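Local coordinates for protein phospho-2-dehydro-3-deoxyheptonate aldolase (Francisella tularensis, PDB 3TQK) that probably catalyses the stereospecific condensation of phosphoenolpyruvate with D-erythrose 4-phosphate to give DAHP, the first step of chorismate biosynthesis, at residues 74-79 / 329-334; 274-279 / 296-301. One frame throughout, in Å; residues are numbered along the deposited sequence.

Contact 1: 74-79 / 329-334; sequences KEQVKK and ETVKML
Gln-76 lays its terminal amide against the isopropyl group of Val-331, the central pair between helices 63-80 and 327-344. Gln-76 CD lies 3.8 Å from Val-331 CG2, and the two side chains cross at about a right angle, which brings the amide group up against a methyl. The glutamine chain folds back at its second torsion (chi2 -62°), keeping the amide beside the valine. On the inner flank Gln-76 CB approaches Leu-334 CD1 at 4.3 Å; Leu-334 is buried and packs further on Val-53 and Ile-84 of the barrel strands, so this is the closed side of the interface. The outer flank is looser. There the exposed Lys-79 reaches along its own helix, bent at its third torsion, and its NZ donates a hydrogen bond to Gln-76 OE1 at 2.6 Å. The ammonium lies in the carbonyl plane, on a lone pair, with a C=O...N angle of 123°, so the bond restrains the rotation of the amide. Toward the other helix the same NZ meets just Val-331 CG1, at 4.2 Å. The axes of the two short segments run 20° from parallel and approach to 11.6 Å, and a mere 130 Å² is buried, summed over both sides. Side chains, not backbones, therefore bridge the separation between the outer helices that follow the first and last strands of the barrel. Chemically, the polar bond stays within one helix, while between segments 74-79 and 329-334 the meeting is by van der Waals contact alone.

Contact 2: 274-279 / 296-301; sequences SKQISV and VMIESN. With MN (manganese (II) ion), chain B.
The manganese site of this TIM barrel is backed here by a pair of hydrogen bonds from the side-chain amide of Gln-276, on helix 276-289, to the backbone of the metal ligand Glu-299, on strand 293-299. Glu-299 N donates to Gln-276 OE1 at 2.9 Å, nearly straight at 160° about the hydrogen, and Gln-276 NE2 returns a bond to Glu-299 O at 3.1 Å. Each acceptor is met in its carbonyl plane on a lone pair, and Glu-299 O also lies close to the plane of the glutamine amide, 13° out of it. Holding both ends fixes that amide's rotation and gives OE1 a donor and NE2 an acceptor within the buried contact. Beyond CG the glutamine chain is extended (chi2 -171°), which carries the amide across to the strand; at its end Gln-276 OE1 also rests 3.5 Å from Ile-298 CG2. The glutamate side chain is likewise extended toward manganese, bound by Glu-299 OE2 at 2.0 Å, whereas Glu-299 OE1 stands 3.4 Å from the metal and is hydrogen-bonded to Ser-265 OG. Cys-58, His-266 and Asp-322 supply the other protein ligands. Gln-276 is thus a second-shell residue acting through the main chain of Glu-299. TIM-barrel active sites lie at the C-terminal ends of the strands; here, consistent with class-I DAHP synthases, that end carries a manganese ligand.

How the contacts relate
Helix 327-344 joins the two contacts, whose centres are about 13 Å apart on the same side of the chain's centre. The face with Val-331 and Leu-334 serves contact 1, while buried Met-333 turns to contact 2, with Met-333 CE 3.8 Å from Gln-276 CB. Glu-329 adds packing on Ile-277, its OE2 lying 3.7 Å from Ile-277 CB. A polar tie is probable where Thr-330 OG1 stands 2.6 Å from Ser-300 OG, directly after the metal ligand Glu-299. Contact 2 reaches the manganese through Glu-299, whereas contact 1 lies away from the annotated sites, on the outer helical layer. In sequence, both segments of contact 2 fall between those of contact 1.

Contact 1: 74-79 / 329-334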
ATOM      1  N   LYS A  74     -28.661  14.569   9.800  1.00 35.98           N
ATOM      2  CA  LYS A  74     -28.627  16.022   9.889  1.00 36.57           C
ATOM      3  C   LYS A  74     -29.630  16.505  10.936  1.00 38.47           C
ATOM      4  O   LYS A  74     -29.381  17.483  11.612  1.00 38.96           O
ATOM      5  CB  LYS A  74     -28.856  16.662   8.511  1.00 36.66           C
ATOM      6  CG  LYS A  74     -28.870  18.193   8.463  1.00 37.58           C
ATOM      7  CD  LYS A  74     -27.507  18.807   8.809  1.00 38.09           C
ATOM      8  CE  LYS A  74     -27.583  20.334   8.899  1.00 39.13           C
ATOM      9  NZ  LYS A  74     -26.357  20.895   9.551  1.00 40.35           N
ATOM     10  N   GLU A  75     -30.726  15.781  11.108  1.00 40.87           N
ATOM     11  CA  GLU A  75     -31.736  16.121  12.101  1.00 43.15           C
ATOM     12  C   GLU A  75     -31.209  16.026  13.521  1.00 42.46           C
ATOM     13  O   GLU A  75     -31.676  16.746  14.393  1.00 43.67           O
ATOM     14  CB  GLU A  75     -32.955  15.197  11.990  1.00 45.58           C
ATOM     15  CG  GLU A  75     -34.014  15.623  10.998  1.00 48.88           C
ATOM     16  CD  GLU A  75     -35.289  14.777  11.119  1.00 52.76           C
ATOM     17  OE1 GLU A  75     -36.365  15.353  11.407  1.00 56.40           O
ATOM     18  OE2 GLU A  75     -35.204  13.540  10.941  1.00 53.02           O
ATOM     19  N   GLN A  76     -30.266  15.121  13.755  1.00 41.01           N
ATOM     20  CA  GLN A  76     -29.714  14.922  15.086  1.00 40.79           C
ATOM     21  C   GLN A  76     -28.649  15.945  15.445  1.00 39.46           C
ATOM     22  O   GLN A  76     -28.338  16.128  16.629  1.00 39.94           O
ATOM     23  CB  GLN A  76     -29.078  13.538  15.192  1.00 40.21           C
ATOM     24  CG  GLN A  76     -30.048  12.404  15.003  1.00 42.13           C
ATOM     25  CD  GLN A  76     -31.115  12.393  16.065  1.00 43.55           C
ATOM     26  OE1 GLN A  76     -30.821  12.471  17.256  1.00 43.25           O
ATOM     27  NE2 GLN A  76     -32.362  12.305  15.640  1.00 44.82           N
ATOM     28  N   VAL A  77     -28.062  16.587  14.437  1.00 38.11           N
ATOM     29  CA  VAL A  77     -26.893  17.426  14.668  1.00 36.61           C
ATOM     30  C   VAL A  77     -27.216  18.521  15.692  1.00 37.70           C
ATOM     31  O   VAL A  77     -26.519  18.629  16.698  1.00 36.54           O
ATOM     32  CB  VAL A  77     -26.309  17.992  13.350  1.00 35.50           C
ATOM     33  CG1 VAL A  77     -25.328  19.121  13.622  1.00 33.56           C
ATOM     34  CG2 VAL A  77     -25.617  16.869  12.580  1.00 33.83           C
ATOM     35  N   LYS A  78     -28.299  19.268  15.478  1.00 39.38           N
ATOM     36  CA  LYS A  78     -28.672  20.346  16.403  1.00 41.22           C
ATOM     37  C   LYS A  78     -28.905  19.901  17.850  1.00 42.06           C
ATOM     38  O   LYS A  78     -28.777  20.713  18.765  1.00 42.99           O
ATOM     39  CB  LYS A  78     -29.900  21.130  15.909  1.00 43.30           C
ATOM     40  CG  LYS A  78     -31.220  20.353  15.871  1.00 46.66           C
ATOM     41  CD  LYS A  78     -32.429  21.314  15.769  1.00 50.84           C
ATOM     42  CE  LYS A  78     -33.399  20.894  14.658  1.00 52.80           C
ATOM     43  NZ  LYS A  78     -32.726  20.921  13.317  1.00 51.67           N
ATOM     44  N   LYS A  79     -29.266  18.636  18.060  1.00 42.38           N
ATOM     45  CA  LYS A  79     -29.414  18.099  19.415  1.00 43.12           C
ATOM     46  C   LYS A  79     -28.057  17.980  20.128  1.00 41.07           C
ATOM     47  O   LYS A  79     -27.979  18.171  21.339  1.00 41.87           O
ATOM     48  CB  LYS A  79     -30.122  16.727  19.400  1.00 44.45           C
ATOM     49  CG  LYS A  79     -31.672  16.800  19.378  1.00 48.54           C
ATOM     50  CD  LYS A  79     -32.328  15.513  18.827  1.00 50.93           C
ATOM     51  CE  LYS A  79     -32.136  14.309  19.761  1.00 52.38           C
ATOM     52  NZ  LYS A  79     -32.603  13.025  19.136  1.00 52.83           N
ATOM     53  N   GLU A 329     -30.488   2.778  17.187  1.00 49.90           N
ATOM     54  CA  GLU A 329     -29.373   2.441  18.066  1.00 49.06           C
ATOM     55  C   GLU A 329     -28.272   3.505  17.978  1.00 46.15           C
ATOM     56  O   GLU A 329     -27.623   3.813  18.978  1.00 45.26           O
ATOM     57  CB  GLU A 329     -28.813   1.044  17.748  1.00 49.69           C
ATOM     58  CG  GLU A 329     -27.968   0.452  18.899  1.00 51.36           C
ATOM     59  CD  GLU A 329     -27.510  -1.000  18.683  1.00 53.61           C
ATOM     60  OE1 GLU A 329     -28.104  -1.727  17.853  1.00 55.42           O
ATOM     61  OE2 GLU A 329     -26.555  -1.419  19.376  1.00 53.52           O
ATOM     62  N   THR A 330     -28.081   4.066  16.786  1.00 44.23           N
ATOM     63  CA  THR A 330     -27.122   5.146  16.588  1.00 42.16           C
ATOM     64  C   THR A 330     -27.448   6.391  17.423  1.00 42.07           C
ATOM     65  O   THR A 330     -26.538   7.019  17.964  1.00 41.20           O
ATOM     66  CB  THR A 330     -27.003   5.547  15.096  1.00 40.74           C
ATOM     67  OG1 THR A 330     -26.754   4.378  14.309  1.00 41.63           O
ATOM     68  CG2 THR A 330     -25.871   6.539  14.894  1.00 38.06           C
ATOM     69  N   VAL A 331     -28.729   6.741  17.527  1.00 43.32           N
ATOM     70  CA  VAL A 331     -29.149   7.867  18.363  1.00 43.43           C
ATOM     71  C   VAL A 331     -28.792   7.607  19.832  1.00 44.20           C
ATOM     72  O   VAL A 331     -28.329   8.509  20.525  1.00 43.55           O
ATOM     73  CB  VAL A 331     -30.665   8.161  18.231  1.00 45.35           C
ATOM     74  CG1 VAL A 331     -31.123   9.133  19.308  1.00 45.42           C
ATOM     75  CG2 VAL A 331     -30.984   8.708  16.847  1.00 44.38           C
ATOM     76  N   LYS A 332     -28.982   6.377  20.299  1.00 45.68           N
ATOM     77  CA  LYS A 332     -28.611   6.033  21.674  1.00 46.83           C
ATOM     78  C   LYS A 332     -27.119   6.219  21.903  1.00 44.30           C
ATOM     79  O   LYS A 332     -26.690   6.658  22.967  1.00 44.04           O
ATOM     80  CB  LYS A 332     -28.991   4.588  22.030  1.00 49.04           C
ATOM     81  CG  LYS A 332     -30.319   4.461  22.759  1.00 54.21           C
ATOM     82  CD  LYS A 332     -31.494   4.203  21.805  1.00 57.30           C
ATOM     83  CE  LYS A 332     -31.824   2.706  21.684  1.00 60.01           C
ATOM     84  NZ  LYS A 332     -32.773   2.254  22.746  1.00 62.60           N
HETATM   85  N   MSE A 333     -26.338   5.854  20.899  1.00 42.29           N
HETATM   86  CA  MSE A 333     -24.899   5.959  20.984  1.00 40.47           C
HETATM   87  C   MSE A 333     -24.472   7.432  21.034  1.00 38.39           C
HETATM   88  O   MSE A 333     -23.572   7.781  21.785  1.00 37.20           O
HETATM   89  CB  MSE A 333     -24.253   5.205  19.821  1.00 39.41           C
HETATM   90  CG  MSE A 333     -24.485   3.704  19.919  1.00 42.34           C
HETATM   91 SE   MSE A 333     -24.006   2.699  18.338  1.00 44.65          SE
HETATM   92  CE  MSE A 333     -22.102   2.474  18.730  1.00 40.75           C
ATOM     93  N   LEU A 334     -25.141   8.289  20.268  1.00 37.74           N
ATOM     94  CA  LEU A 334     -24.877   9.725  20.332  1.00 36.70           C
ATOM     95  C   LEU A 334     -25.230  10.265  21.726  1.00 38.10           C
ATOM     96  O   LEU A 334     -24.456  11.021  22.318  1.00 36.84           O
ATOM     97  CB  LEU A 334     -25.634  10.478  19.235  1.00 36.25           C
ATOM     98  CG  LEU A 334     -25.252  10.172  17.777  1.00 34.69           C
ATOM     99  CD1 LEU A 334     -26.261  10.790  16.822  1.00 33.98           C
ATOM    100  CD2 LEU A 334     -23.843  10.650  17.430  1.00 31.78           C
TER

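Contact 2: 274-279 / 296-301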
ATOM      1  N   SER A 274     -23.662  -5.737  17.024  1.00 53.93           N
ATOM      2  CA  SER A 274     -24.317  -5.601  18.335  1.00 55.07           C
ATOM      3  C   SER A 274     -23.320  -5.460  19.495  1.00 54.41           C
ATOM      4  O   SER A 274     -23.733  -5.414  20.660  1.00 55.83           O
ATOM      5  CB  SER A 274     -25.207  -6.814  18.593  1.00 58.20           C
ATOM      6  OG  SER A 274     -24.427  -7.999  18.628  1.00 58.85           O
ATOM      7  N   LYS A 275     -22.022  -5.432  19.175  1.00 51.94           N
ATOM      8  CA  LYS A 275     -20.971  -5.194  20.160  1.00 50.91           C
ATOM      9  C   LYS A 275     -20.478  -3.751  20.123  1.00 47.39           C
ATOM     10  O   LYS A 275     -19.789  -3.324  21.047  1.00 46.56           O
ATOM     11  CB  LYS A 275     -19.775  -6.135  19.933  1.00 51.28           C
ATOM     12  CG  LYS A 275     -20.032  -7.598  20.256  1.00 55.17           C
ATOM     13  CD  LYS A 275     -19.976  -7.889  21.765  1.00 59.37           C
ATOM     14  CE  LYS A 275     -18.609  -8.448  22.214  1.00 60.45           C
ATOM     15  NZ  LYS A 275     -18.713  -9.205  23.514  1.00 62.34           N
ATOM     16  N   GLN A 276     -20.811  -3.008  19.064  1.00 45.12           N
ATOM     17  CA  GLN A 276     -20.321  -1.619  18.905  1.00 42.30           C
ATOM     18  C   GLN A 276     -20.672  -0.785  20.126  1.00 42.20           C
ATOM     19  O   GLN A 276     -19.827  -0.057  20.658  1.00 40.78           O
ATOM     20  CB  GLN A 276     -20.896  -0.954  17.646  1.00 40.94           C
ATOM     21  CG  GLN A 276     -20.283  -1.448  16.332  1.00 40.44           C
ATOM     22  CD  GLN A 276     -20.723  -0.626  15.122  1.00 39.59           C
ATOM     23  OE1 GLN A 276     -20.296   0.513  14.946  1.00 37.39           O
ATOM     24  NE2 GLN A 276     -21.578  -1.211  14.280  1.00 40.78           N
ATOM     25  N   ILE A 277     -21.919  -0.929  20.576  1.00 43.55           N
ATOM     26  CA  ILE A 277     -22.438  -0.176  21.710  1.00 44.04           C
ATOM     27  C   ILE A 277     -21.732  -0.515  23.019  1.00 44.76           C
ATOM     28  O   ILE A 277     -21.682   0.318  23.919  1.00 45.07           O
ATOM     29  CB  ILE A 277     -23.986  -0.359  21.866  1.00 46.17           C
ATOM     30  CG1 ILE A 277     -24.591   0.810  22.655  1.00 46.43           C
ATOM     31  CG2 ILE A 277     -24.334  -1.707  22.520  1.00 47.92           C
ATOM     32  CD1 ILE A 277     -26.122   0.844  22.647  1.00 48.46           C
ATOM     33  N   SER A 278     -21.187  -1.718  23.144  1.00 45.62           N
ATOM     34  CA  SER A 278     -20.515  -2.087  24.390  1.00 46.78           C
ATOM     35  C   SER A 278     -19.059  -1.624  24.359  1.00 44.56           C
ATOM     36  O   SER A 278     -18.518  -1.224  25.389  1.00 44.92           O
ATOM     37  CB  SER A 278     -20.644  -3.588  24.684  1.00 49.34           C
ATOM     38  OG  SER A 278     -19.735  -4.353  23.921  1.00 50.36           O
ATOM     39  N   VAL A 279     -18.432  -1.655  23.182  1.00 42.55           N
ATOM     40  CA  VAL A 279     -17.138  -1.002  22.986  1.00 40.27           C
ATOM     41  C   VAL A 279     -17.268   0.501  23.264  1.00 38.92           C
ATOM     42  O   VAL A 279     -16.423   1.078  23.941  1.00 38.40           O
ATOM     43  CB  VAL A 279     -16.573  -1.235  21.565  1.00 39.05           C
ATOM     44  CG1 VAL A 279     -15.362  -0.317  21.287  1.00 36.52           C
ATOM     45  CG2 VAL A 279     -16.198  -2.710  21.375  1.00 40.01           C
ATOM     46  N   VAL A 296     -14.630   8.731  17.748  1.00 25.00           N
ATOM     47  CA  VAL A 296     -14.983   7.343  17.506  1.00 25.93           C
ATOM     48  C   VAL A 296     -15.515   7.172  16.085  1.00 25.80           C
ATOM     49  O   VAL A 296     -15.867   8.155  15.420  1.00 24.48           O
ATOM     50  CB  VAL A 296     -16.018   6.835  18.528  1.00 27.58           C
ATOM     51  CG1 VAL A 296     -15.442   6.898  19.935  1.00 28.09           C
ATOM     52  CG2 VAL A 296     -17.327   7.638  18.440  1.00 27.47           C
HETATM   53  N   MSE A 297     -15.530   5.927  15.616  1.00 26.87           N
HETATM   54  CA  MSE A 297     -16.207   5.570  14.367  1.00 27.47           C
HETATM   55  C   MSE A 297     -17.298   4.574  14.683  1.00 28.78           C
HETATM   56  O   MSE A 297     -17.095   3.671  15.485  1.00 29.72           O
HETATM   57  CB  MSE A 297     -15.255   4.929  13.370  1.00 27.25           C
HETATM   58  CG  MSE A 297     -13.892   5.591  13.269  1.00 28.64           C
HETATM   59 SE   MSE A 297     -12.938   4.997  11.667  1.00 34.06          SE
HETATM   60  CE  MSE A 297     -14.210   5.634  10.314  1.00 30.46           C
ATOM     61  N   ILE A 298     -18.454   4.748  14.051  1.00 29.13           N
ATOM     62  CA  ILE A 298     -19.576   3.838  14.198  1.00 30.62           C
ATOM     63  C   ILE A 298     -20.054   3.453  12.808  1.00 31.03           C
ATOM     64  O   ILE A 298     -20.168   4.312  11.936  1.00 29.67           O
ATOM     65  CB  ILE A 298     -20.747   4.524  14.903  1.00 31.57           C
ATOM     66  CG1 ILE A 298     -20.351   4.966  16.308  1.00 31.29           C
ATOM     67  CG2 ILE A 298     -21.973   3.601  14.935  1.00 32.78           C
ATOM     68  CD1 ILE A 298     -21.350   5.916  16.920  1.00 31.45           C
ATOM     69  N   GLU A 299     -20.318   2.167  12.597  1.00 32.78           N
ATOM     70  CA  GLU A 299     -20.881   1.696  11.331  1.00 33.49           C
ATOM     71  C   GLU A 299     -22.387   1.558  11.507  1.00 34.93           C
ATOM     72  O   GLU A 299     -22.860   0.755  12.308  1.00 36.30           O
ATOM     73  CB  GLU A 299     -20.212   0.390  10.856  1.00 34.33           C
ATOM     74  CG  GLU A 299     -18.868   0.634  10.143  1.00 33.88           C
ATOM     75  CD  GLU A 299     -18.237  -0.623   9.535  1.00 35.75           C
ATOM     76  OE1 GLU A 299     -18.206  -1.689  10.195  1.00 37.13           O
ATOM     77  OE2 GLU A 299     -17.741  -0.528   8.389  1.00 35.53           O
ATOM     78  N   SER A 300     -23.124   2.387  10.775  1.00 34.76           N
ATOM     79  CA  SER A 300     -24.544   2.600  11.016  1.00 36.51           C
ATOM     80  C   SER A 300     -25.311   2.705   9.700  1.00 37.29           C
ATOM     81  O   SER A 300     -24.784   3.212   8.711  1.00 36.08           O
ATOM     82  CB  SER A 300     -24.714   3.896  11.823  1.00 36.19           C
ATOM     83  OG  SER A 300     -26.050   4.373  11.806  1.00 35.62           O
ATOM     84  N   ASN A 301     -26.557   2.245   9.691  1.00 39.60           N
ATOM     85  CA  ASN A 301     -27.402   2.346   8.486  1.00 40.67           C
ATOM     86  C   ASN A 301     -28.878   2.439   8.877  1.00 42.88           C
ATOM     87  O   ASN A 301     -29.200   2.544  10.058  1.00 43.33           O
ATOM     88  CB  ASN A 301     -27.147   1.151   7.544  1.00 41.04           C
ATOM     89  CG  ASN A 301     -27.158   1.539   6.052  1.00 41.30           C
ATOM     90  OD1 ASN A 301     -27.944   2.386   5.604  1.00 41.20           O
ATOM     91  ND2 ASN A 301     -26.285   0.897   5.279  1.00 41.41           N
TER
HETATM   92 MN    MN B1001     -16.625  -1.775   7.240  1.00 38.04          MN